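PDB 3RN4: superoxide dismutase [Mn], mitochondrial from Saccharomyces cerevisiae, which converts superoxide radicals into hydrogen peroxide and molecular oxygen at a single metal site in each subunit, here occupied by iron in place of manganese. Local coordinates for residues Ser139-Ile144 with Leu172-Ala177; Phe86-Leu91 with Tyr160-Val165. One frame throughout, in Å; residues are numbered along the deposited sequence.

Contact 1 (Ser139-Ile144 with Leu172-Ala177); sequences SGWAFI and LVAIDA. With FE (Fe (III) ion), chain B.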
ATOM      1  N   SER A 139      -7.488   2.723 -10.319  1.00  9.19           N
ATOM      2  CA  SER A 139      -7.839   1.538 -11.104  1.00  9.18           C
ATOM      3  C   SER A 139      -8.096   0.371 -10.164  1.00  7.82           C
ATOM      4  O   SER A 139      -7.458   0.228  -9.131  1.00  8.28           O
ATOM      5  CB  SER A 139      -6.678   1.152 -12.033  1.00  8.86           C
ATOM      6  OG  SER A 139      -6.351   2.211 -12.941  1.00  9.57           O
ATOM      7  N   GLY A 140      -9.014  -0.506 -10.548  1.00  7.79           N
ATOM      8  CA  GLY A 140      -9.156  -1.729  -9.761  1.00  7.26           C
ATOM      9  C   GLY A 140     -10.390  -2.504 -10.144  1.00  7.33           C
ATOM     10  O   GLY A 140     -10.914  -2.328 -11.243  1.00  7.53           O
ATOM     11  N   TRP A 141     -10.856  -3.331  -9.206  1.00  7.72           N
ATOM     12  CA  TRP A 141     -11.883  -4.362  -9.451  1.00  7.71           C
ATOM     13  C   TRP A 141     -12.822  -4.423  -8.254  1.00  8.20           C
ATOM     14  O   TRP A 141     -12.438  -4.076  -7.134  1.00  8.16           O
ATOM     15  CB  TRP A 141     -11.224  -5.743  -9.588  1.00  7.64           C
ATOM     16  CG  TRP A 141     -10.419  -5.879 -10.814  1.00  8.14           C
ATOM     17  CD1 TRP A 141      -9.137  -5.423 -11.008  1.00  7.94           C
ATOM     18  CD2 TRP A 141     -10.834  -6.469 -12.061  1.00  9.00           C
ATOM     19  NE1 TRP A 141      -8.741  -5.693 -12.313  1.00  9.13           N
ATOM     20  CE2 TRP A 141      -9.751  -6.349 -12.961  1.00  7.90           C
ATOM     21  CE3 TRP A 141     -12.002  -7.118 -12.494  1.00  8.06           C
ATOM     22  CZ2 TRP A 141      -9.813  -6.819 -14.279  1.00  8.92           C
ATOM     23  CZ3 TRP A 141     -12.061  -7.582 -13.800  1.00  9.18           C
ATOM     24  CH2 TRP A 141     -10.966  -7.424 -14.682  1.00  7.57           C
ATOM     25  N   ALA A 142     -14.066  -4.844  -8.482  1.00  8.29           N
ATOM     26  CA  ALA A 142     -14.839  -5.387  -7.344  1.00  8.21           C
ATOM     27  C   ALA A 142     -15.112  -6.859  -7.636  1.00  8.45           C
ATOM     28  O   ALA A 142     -15.341  -7.246  -8.795  1.00  8.90           O
ATOM     29  CB  ALA A 142     -16.134  -4.647  -7.119  1.00  8.53           C
ATOM     30  N   PHE A 143     -15.073  -7.664  -6.590  1.00  8.57           N
ATOM     31  CA  PHE A 143     -15.380  -9.085  -6.719  1.00  8.61           C
ATOM     32  C   PHE A 143     -16.453  -9.471  -5.733  1.00  9.09           C
ATOM     33  O   PHE A 143     -16.352  -9.183  -4.542  1.00 10.04           O
ATOM     34  CB  PHE A 143     -14.187  -9.932  -6.387  1.00  8.11           C
ATOM     35  CG  PHE A 143     -12.992  -9.745  -7.293  1.00  9.96           C
ATOM     36  CD1 PHE A 143     -12.825 -10.547  -8.427  1.00 11.91           C
ATOM     37  CD2 PHE A 143     -12.001  -8.817  -6.961  1.00 11.82           C
ATOM     38  CE1 PHE A 143     -11.681 -10.401  -9.253  1.00 12.15           C
ATOM     39  CE2 PHE A 143     -10.868  -8.673  -7.761  1.00 11.99           C
ATOM     40  CZ  PHE A 143     -10.722  -9.458  -8.925  1.00 12.19           C
ATOM     41  N   ILE A 144     -17.479 -10.147  -6.228  1.00  9.43           N
ATOM     42  CA  ILE A 144     -18.385 -10.851  -5.341  1.00  9.34           C
ATOM     43  C   ILE A 144     -17.711 -12.194  -5.046  1.00  9.36           C
ATOM     44  O   ILE A 144     -17.345 -12.932  -5.967  1.00 10.68           O
ATOM     45  CB  ILE A 144     -19.773 -11.051  -5.988  1.00  8.72           C
ATOM     46  CG1 ILE A 144     -20.387  -9.701  -6.377  1.00  8.96           C
ATOM     47  CG2 ILE A 144     -20.679 -11.861  -5.034  1.00  9.32           C
ATOM     48  CD1 ILE A 144     -21.774  -9.804  -7.076  1.00  6.26           C
ATOM     49  N   LEU A 172     -16.606 -15.067  -7.495  1.00 11.03           N
ATOM     50  CA  LEU A 172     -17.847 -15.492  -8.166  1.00 11.08           C
ATOM     51  C   LEU A 172     -18.178 -14.580  -9.320  1.00 10.76           C
ATOM     52  O   LEU A 172     -18.521 -15.063 -10.394  1.00  9.93           O
ATOM     53  CB  LEU A 172     -19.022 -15.497  -7.208  1.00 10.44           C
ATOM     54  CG  LEU A 172     -18.748 -16.205  -5.890  1.00 10.71           C
ATOM     55  CD1 LEU A 172     -19.997 -16.060  -4.996  1.00 10.45           C
ATOM     56  CD2 LEU A 172     -18.336 -17.704  -6.072  1.00 12.50           C
ATOM     57  N   VAL A 173     -18.125 -13.269  -9.094  1.00  9.84           N
ATOM     58  CA  VAL A 173     -18.308 -12.304 -10.189  1.00  9.24           C
ATOM     59  C   VAL A 173     -17.195 -11.283 -10.091  1.00  9.78           C
ATOM     60  O   VAL A 173     -17.009 -10.695  -9.009  1.00  8.99           O
ATOM     61  CB  VAL A 173     -19.629 -11.540 -10.080  1.00  9.61           C
ATOM     62  CG1 VAL A 173     -19.695 -10.437 -11.156  1.00 10.30           C
ATOM     63  CG2 VAL A 173     -20.846 -12.505 -10.224  1.00  9.31           C
ATOM     64  N   ALA A 174     -16.460 -11.081 -11.187  1.00  9.10           N
ATOM     65  CA  ALA A 174     -15.451  -9.999 -11.244  1.00  9.93           C
ATOM     66  C   ALA A 174     -15.973  -8.856 -12.102  1.00 10.16           C
ATOM     67  O   ALA A 174     -16.533  -9.089 -13.182  1.00 10.11           O
ATOM     68  CB  ALA A 174     -14.097 -10.540 -11.825  1.00  9.26           C
ATOM     69  N   ILE A 175     -15.826  -7.609 -11.628  1.00  9.55           N
ATOM     70  CA  ILE A 175     -16.240  -6.455 -12.419  1.00  9.05           C
ATOM     71  C   ILE A 175     -15.067  -5.492 -12.516  1.00  9.33           C
ATOM     72  O   ILE A 175     -14.545  -5.040 -11.491  1.00  8.59           O
ATOM     73  CB  ILE A 175     -17.440  -5.692 -11.811  1.00  9.05           C
ATOM     74  CG1 ILE A 175     -18.653  -6.624 -11.565  1.00 10.76           C
ATOM     75  CG2 ILE A 175     -17.817  -4.507 -12.707  1.00  9.07           C
ATOM     76  CD1 ILE A 175     -19.274  -7.154 -12.829  1.00  9.93           C
ATOM     77  N   ASP A 176     -14.661  -5.183 -13.753  1.00  9.14           N
ATOM     78  CA  ASP A 176     -13.484  -4.346 -14.015  1.00  9.66           C
ATOM     79  C   ASP A 176     -13.860  -2.882 -13.839  1.00  9.23           C
ATOM     80  O   ASP A 176     -14.795  -2.406 -14.465  1.00 10.42           O
ATOM     81  CB  ASP A 176     -13.003  -4.631 -15.459  1.00  9.38           C
ATOM     82  CG  ASP A 176     -11.636  -4.089 -15.756  1.00 11.10           C
ATOM     83  OD1 ASP A 176     -11.133  -4.394 -16.873  1.00  9.33           O
ATOM     84  OD2 ASP A 176     -11.054  -3.386 -14.898  1.00  9.41           O
ATOM     85  N   ALA A 177     -13.109  -2.173 -12.993  1.00  9.17           N
ATOM     86  CA  ALA A 177     -13.337  -0.744 -12.766  1.00  8.82           C
ATOM     87  C   ALA A 177     -12.214   0.115 -13.341  1.00  8.13           C
ATOM     88  O   ALA A 177     -12.224   1.343 -13.160  1.00  8.71           O
ATOM     89  CB  ALA A 177     -13.502  -0.449 -11.249  1.00  8.85           C
TER
HETATM   90 FE    FE B 216      -9.394  -4.398 -17.750  1.00  9.98          FE
HETATM   91  O   HOH W   1      -8.346  -3.999 -15.937  1.00 10.13           O
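Trp-141 and Asp-176 face each other as a non-hydrogen-bonded pair in the antiparallel sheet of the iron/manganese superoxide dismutase C-terminal domain, where strand 140-147 is the central of three and strand 169-176 is outermost within this chain. This is the tight end. The indole lies flat over the aspartate, ring and carboxylate planes only 7° apart, with CZ3 of Trp-141 3.5 Å from CB of Asp-176. The CA of Asp-176 sits over the six-membered ring in a CH-pi contact, 3.7 Å from its centroid. The Asp-176 carboxylate swings away from its own N (chi1 -167°) and reaches past the ring to the metal, which OD1 binds at 1.9 Å; OD2 accepts from Trp-178 N and, weakly, from the metal-bound water. On the same face Ala-174 CB touches Phe-143 CE1 at 3.5 Å, against helix 66-94, where Phe-143 meets Asn-88 and Ala-174 meets Leu-91. The other face is looser, though equally buried: Ile-144 and Val-173 lie side by side, CD1 of Ile-144 4.1 Å from CB of Val-173, and Leu-125 and Thr-129 of helix 122-134 pack on Ile-144. Paired backbone bonds join Ala-142 and Ile-175. At the far end the register slips into a classic beta bulge, Leu-172 and Val-173 both facing Ile-144, whose O accepts from Leu-172 N at 2.7 Å and from Val-173 N at 3.2 Å.

Contact 2 (Phe86-Leu91 with Tyr160-Val165); sequences FTNHCL and YNQDTV. With FE (Fe (III) ion), chain B.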
ATOM      1  N   PHE A  86      -3.805 -11.111 -16.086  1.00 10.83           N
ATOM      2  CA  PHE A  86      -4.162 -12.281 -16.861  1.00 11.81           C
ATOM      3  C   PHE A  86      -5.388 -12.954 -16.227  1.00 12.24           C
ATOM      4  O   PHE A  86      -6.404 -13.193 -16.873  1.00 12.74           O
ATOM      5  CB  PHE A  86      -2.969 -13.256 -16.910  1.00 12.18           C
ATOM      6  CG  PHE A  86      -3.347 -14.631 -17.407  1.00 15.20           C
ATOM      7  CD1 PHE A  86      -3.793 -14.807 -18.714  1.00 17.14           C
ATOM      8  CD2 PHE A  86      -3.293 -15.724 -16.557  1.00 18.77           C
ATOM      9  CE1 PHE A  86      -4.169 -16.057 -19.181  1.00 19.34           C
ATOM     10  CE2 PHE A  86      -3.659 -16.986 -17.014  1.00 18.58           C
ATOM     11  CZ  PHE A  86      -4.101 -17.148 -18.325  1.00 18.14           C
ATOM     12  N   THR A  87      -5.301 -13.225 -14.942  1.00 12.98           N
ATOM     13  CA  THR A  87      -6.347 -14.020 -14.312  1.00 14.45           C
ATOM     14  C   THR A  87      -7.642 -13.218 -14.171  1.00 13.24           C
ATOM     15  O   THR A  87      -8.719 -13.747 -14.382  1.00 12.40           O
ATOM     16  CB  THR A  87      -5.866 -14.616 -12.990  1.00 15.10           C
ATOM     17  OG1 THR A  87      -5.557 -13.569 -12.081  1.00 18.93           O
ATOM     18  CG2 THR A  87      -4.600 -15.400 -13.211  1.00 18.68           C
ATOM     19  N   ASN A  88      -7.545 -11.928 -13.834  1.00 11.92           N
ATOM     20  CA  ASN A  88      -8.751 -11.131 -13.647  1.00 11.02           C
ATOM     21  C   ASN A  88      -9.561 -11.018 -14.911  1.00 10.20           C
ATOM     22  O   ASN A  88     -10.782 -11.118 -14.884  1.00 10.12           O
ATOM     23  CB  ASN A  88      -8.413  -9.714 -13.114  1.00 10.16           C
ATOM     24  CG  ASN A  88      -8.052  -9.718 -11.652  1.00 13.00           C
ATOM     25  OD1 ASN A  88      -8.356 -10.676 -10.919  1.00 11.91           O
ATOM     26  ND2 ASN A  88      -7.389  -8.634 -11.199  1.00 12.06           N
ATOM     27  N   HIS A  89      -8.894 -10.794 -16.045  1.00 10.46           N
ATOM     28  CA  HIS A  89      -9.676 -10.645 -17.269  1.00 10.59           C
ATOM     29  C   HIS A  89     -10.254 -11.998 -17.719  1.00 10.77           C
ATOM     30  O   HIS A  89     -11.321 -12.058 -18.327  1.00 10.43           O
ATOM     31  CB  HIS A  89      -8.849  -9.973 -18.364  1.00 11.04           C
ATOM     32  CG  HIS A  89      -8.546  -8.534 -18.059  1.00 10.04           C
ATOM     33  ND1 HIS A  89      -7.474  -8.156 -17.291  1.00 11.17           N
ATOM     34  CD2 HIS A  89      -9.189  -7.394 -18.404  1.00 10.96           C
ATOM     35  CE1 HIS A  89      -7.470  -6.838 -17.158  1.00 10.03           C
ATOM     36  NE2 HIS A  89      -8.502  -6.350 -17.826  1.00 10.51           N
ATOM     37  N   CYS A  90      -9.546 -13.075 -17.424  1.00 12.09           N
ATOM     38  CA  CYS A  90     -10.127 -14.411 -17.706  1.00 11.45           C
ATOM     39  C   CYS A  90     -11.409 -14.608 -16.920  1.00 11.66           C
ATOM     40  O   CYS A  90     -12.418 -15.075 -17.460  1.00 10.71           O
ATOM     41  CB  CYS A  90      -9.160 -15.526 -17.364  1.00 11.98           C
ATOM     42  SG  CYS A  90      -7.844 -15.768 -18.577  1.00 14.99           S
ATOM     43  N   LEU A  91     -11.382 -14.247 -15.640  1.00 11.77           N
ATOM     44  CA  LEU A  91     -12.606 -14.309 -14.828  1.00 11.95           C
ATOM     45  C   LEU A  91     -13.689 -13.438 -15.437  1.00 11.51           C
ATOM     46  O   LEU A  91     -14.850 -13.849 -15.574  1.00 11.65           O
ATOM     47  CB  LEU A  91     -12.338 -13.862 -13.372  1.00 11.77           C
ATOM     48  CG  LEU A  91     -11.531 -14.813 -12.496  1.00 13.97           C
ATOM     49  CD1 LEU A  91     -11.016 -14.131 -11.220  1.00 14.46           C
ATOM     50  CD2 LEU A  91     -12.393 -16.059 -12.164  1.00 15.05           C
ATOM     51  N   TYR A 160      -7.224  -3.107  -5.890  1.00  9.06           N
ATOM     52  CA  TYR A 160      -6.666  -2.042  -6.708  1.00  8.39           C
ATOM     53  C   TYR A 160      -5.736  -2.629  -7.747  1.00  8.43           C
ATOM     54  O   TYR A 160      -5.139  -3.713  -7.533  1.00  8.95           O
ATOM     55  CB  TYR A 160      -5.894  -1.061  -5.814  1.00  8.43           C
ATOM     56  CG  TYR A 160      -6.833  -0.052  -5.195  1.00 10.20           C
ATOM     57  CD1 TYR A 160      -6.958   1.215  -5.725  1.00  9.62           C
ATOM     58  CD2 TYR A 160      -7.638  -0.393  -4.121  1.00 12.38           C
ATOM     59  CE1 TYR A 160      -7.841   2.139  -5.177  1.00 11.16           C
ATOM     60  CE2 TYR A 160      -8.545   0.526  -3.573  1.00 11.38           C
ATOM     61  CZ  TYR A 160      -8.627   1.786  -4.100  1.00 13.74           C
ATOM     62  OH  TYR A 160      -9.525   2.702  -3.557  1.00 15.05           O
ATOM     63  N   ASN A 161      -5.611  -1.908  -8.861  1.00  8.62           N
ATOM     64  CA  ASN A 161      -4.693  -2.251  -9.945  1.00  8.72           C
ATOM     65  C   ASN A 161      -5.054  -3.632 -10.486  1.00  8.83           C
ATOM     66  O   ASN A 161      -6.202  -3.835 -10.845  1.00  9.18           O
ATOM     67  CB  ASN A 161      -3.261  -2.102  -9.436  1.00  9.33           C
ATOM     68  CG  ASN A 161      -3.032  -0.697  -8.856  1.00  8.87           C
ATOM     69  OD1 ASN A 161      -2.472  -0.531  -7.767  1.00 15.71           O
ATOM     70  ND2 ASN A 161      -3.549   0.286  -9.546  1.00  8.47           N
ATOM     71  N   GLN A 162      -4.113  -4.570 -10.568  1.00  9.17           N
ATOM     72  CA  GLN A 162      -4.497  -5.960 -10.933  1.00  9.71           C
ATOM     73  C   GLN A 162      -4.345  -6.894  -9.760  1.00 10.39           C
ATOM     74  O   GLN A 162      -4.151  -8.111  -9.925  1.00 11.19           O
ATOM     75  CB  GLN A 162      -3.711  -6.500 -12.150  1.00 10.11           C
ATOM     76  CG  GLN A 162      -3.968  -5.732 -13.473  1.00 10.97           C
ATOM     77  CD  GLN A 162      -5.409  -5.718 -13.912  1.00 12.70           C
ATOM     78  OE1 GLN A 162      -6.243  -6.492 -13.428  1.00 11.78           O
ATOM     79  NE2 GLN A 162      -5.713  -4.855 -14.865  1.00 10.76           N
ATOM     80  N   ASP A 163      -4.453  -6.361  -8.551  1.00 10.44           N
ATOM     81  CA  ASP A 163      -4.481  -7.231  -7.389  1.00 10.73           C
ATOM     82  C   ASP A 163      -5.714  -8.130  -7.528  1.00 11.60           C
ATOM     83  O   ASP A 163      -6.700  -7.764  -8.162  1.00 10.76           O
ATOM     84  CB  ASP A 163      -4.564  -6.410  -6.097  1.00 11.48           C
ATOM     85  CG  ASP A 163      -3.269  -5.644  -5.794  1.00 12.86           C
ATOM     86  OD1 ASP A 163      -2.288  -5.795  -6.540  1.00 16.65           O
ATOM     87  OD2 ASP A 163      -3.239  -4.886  -4.802  1.00 12.95           O
ATOM     88  N   THR A 164      -5.665  -9.307  -6.918  1.00 13.13           N
ATOM     89  CA  THR A 164      -6.783 -10.231  -7.067  1.00 14.63           C
ATOM     90  C   THR A 164      -7.170 -10.877  -5.741  1.00 15.19           C
ATOM     91  O   THR A 164      -6.520 -10.633  -4.718  1.00 14.62           O
ATOM     92  CB  THR A 164      -6.445 -11.302  -8.118  1.00 15.83           C
ATOM     93  OG1 THR A 164      -7.657 -11.935  -8.546  1.00 17.90           O
ATOM     94  CG2 THR A 164      -5.464 -12.305  -7.545  1.00 16.36           C
ATOM     95  N   VAL A 165      -8.259 -11.649  -5.749  1.00 16.18           N
ATOM     96  CA  VAL A 165      -8.608 -12.464  -4.586  1.00 18.41           C
ATOM     97  C   VAL A 165      -7.985 -13.861  -4.701  1.00 19.38           C
ATOM     98  O   VAL A 165      -8.090 -14.522  -5.734  1.00 20.79           O
ATOM     99  CB  VAL A 165     -10.130 -12.587  -4.398  1.00 18.03           C
ATOM    100  CG1 VAL A 165     -10.711 -11.242  -3.991  1.00 18.89           C
ATOM    101  CG2 VAL A 165     -10.786 -13.090  -5.671  1.00 18.55           C
TER
HETATM  102 FE    FE B 216      -9.394  -4.398 -17.750  1.00  9.98          FE
HETATM  103  O   HOH W   1      -8.346  -3.999 -15.937  1.00 10.13           O
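This is a polar, buried contact in which Asn-88, on helix 66-94, plugs into the loop that follows strand 153-160, joining the alpha-hairpin domain to the C-terminal domain beside the iron. Three hydrogen bonds grip its amide. OD1 of Asn-88 takes the hydroxyl OG1 of Thr-164 on a lone pair at 2.8 Å, while ND2 of Asn-88 gives one N-H to OE1 of Gln-162 at 3.3 Å and the other to O of Asp-163 at 3.2 Å. Both acceptors lie near the amide plane of Asn-88, although its nitrogen stands above the carbonyl plane of Asp-163. A leucine here would probably leave the Thr-164 hydroxyl without its acceptor and the Gln-162 amide with one restraint fewer. Bent at chi2 (-59°), Gln-162 brings NE2 to the edge of the His-89 ring, 3.5 Å from CE1, and its OE1 also accepts from Trp-141 NE1. His-89 binds iron through NE2 at 2.1 Å, and its ND1 is bonded to Gly-85 O. Since NE2 of Gln-162 donates to the iron-bound water at 3.0 Å, the contact forms a second shell in which Asn-88 and Trp-141 together hold the Gln-162 amide in its orientation, and the glutamine probably tunes the solvent ligand.

Overall arrangement
Contacts 1 and 2 have centres 8 Å apart near the middle of the chain and share the iron and its bound water. Their segments alternate along the sequence: 86-91, 139-144, 160-165, 172-177. Helix 66-94 of the alpha-hairpin domain meets both the sheet and the loop between its strands 153-160 and 169-176. The two contacts join directly where Ser-139 O lies 2.8 Å from Asn-161 N, a probable hydrogen bond, and where Phe-143 packs on Asn-88. Asp-176 from contact 1 and His-89 from contact 2 bind iron with His-34 and His-180, so the metal site is built across the junction of the two domains.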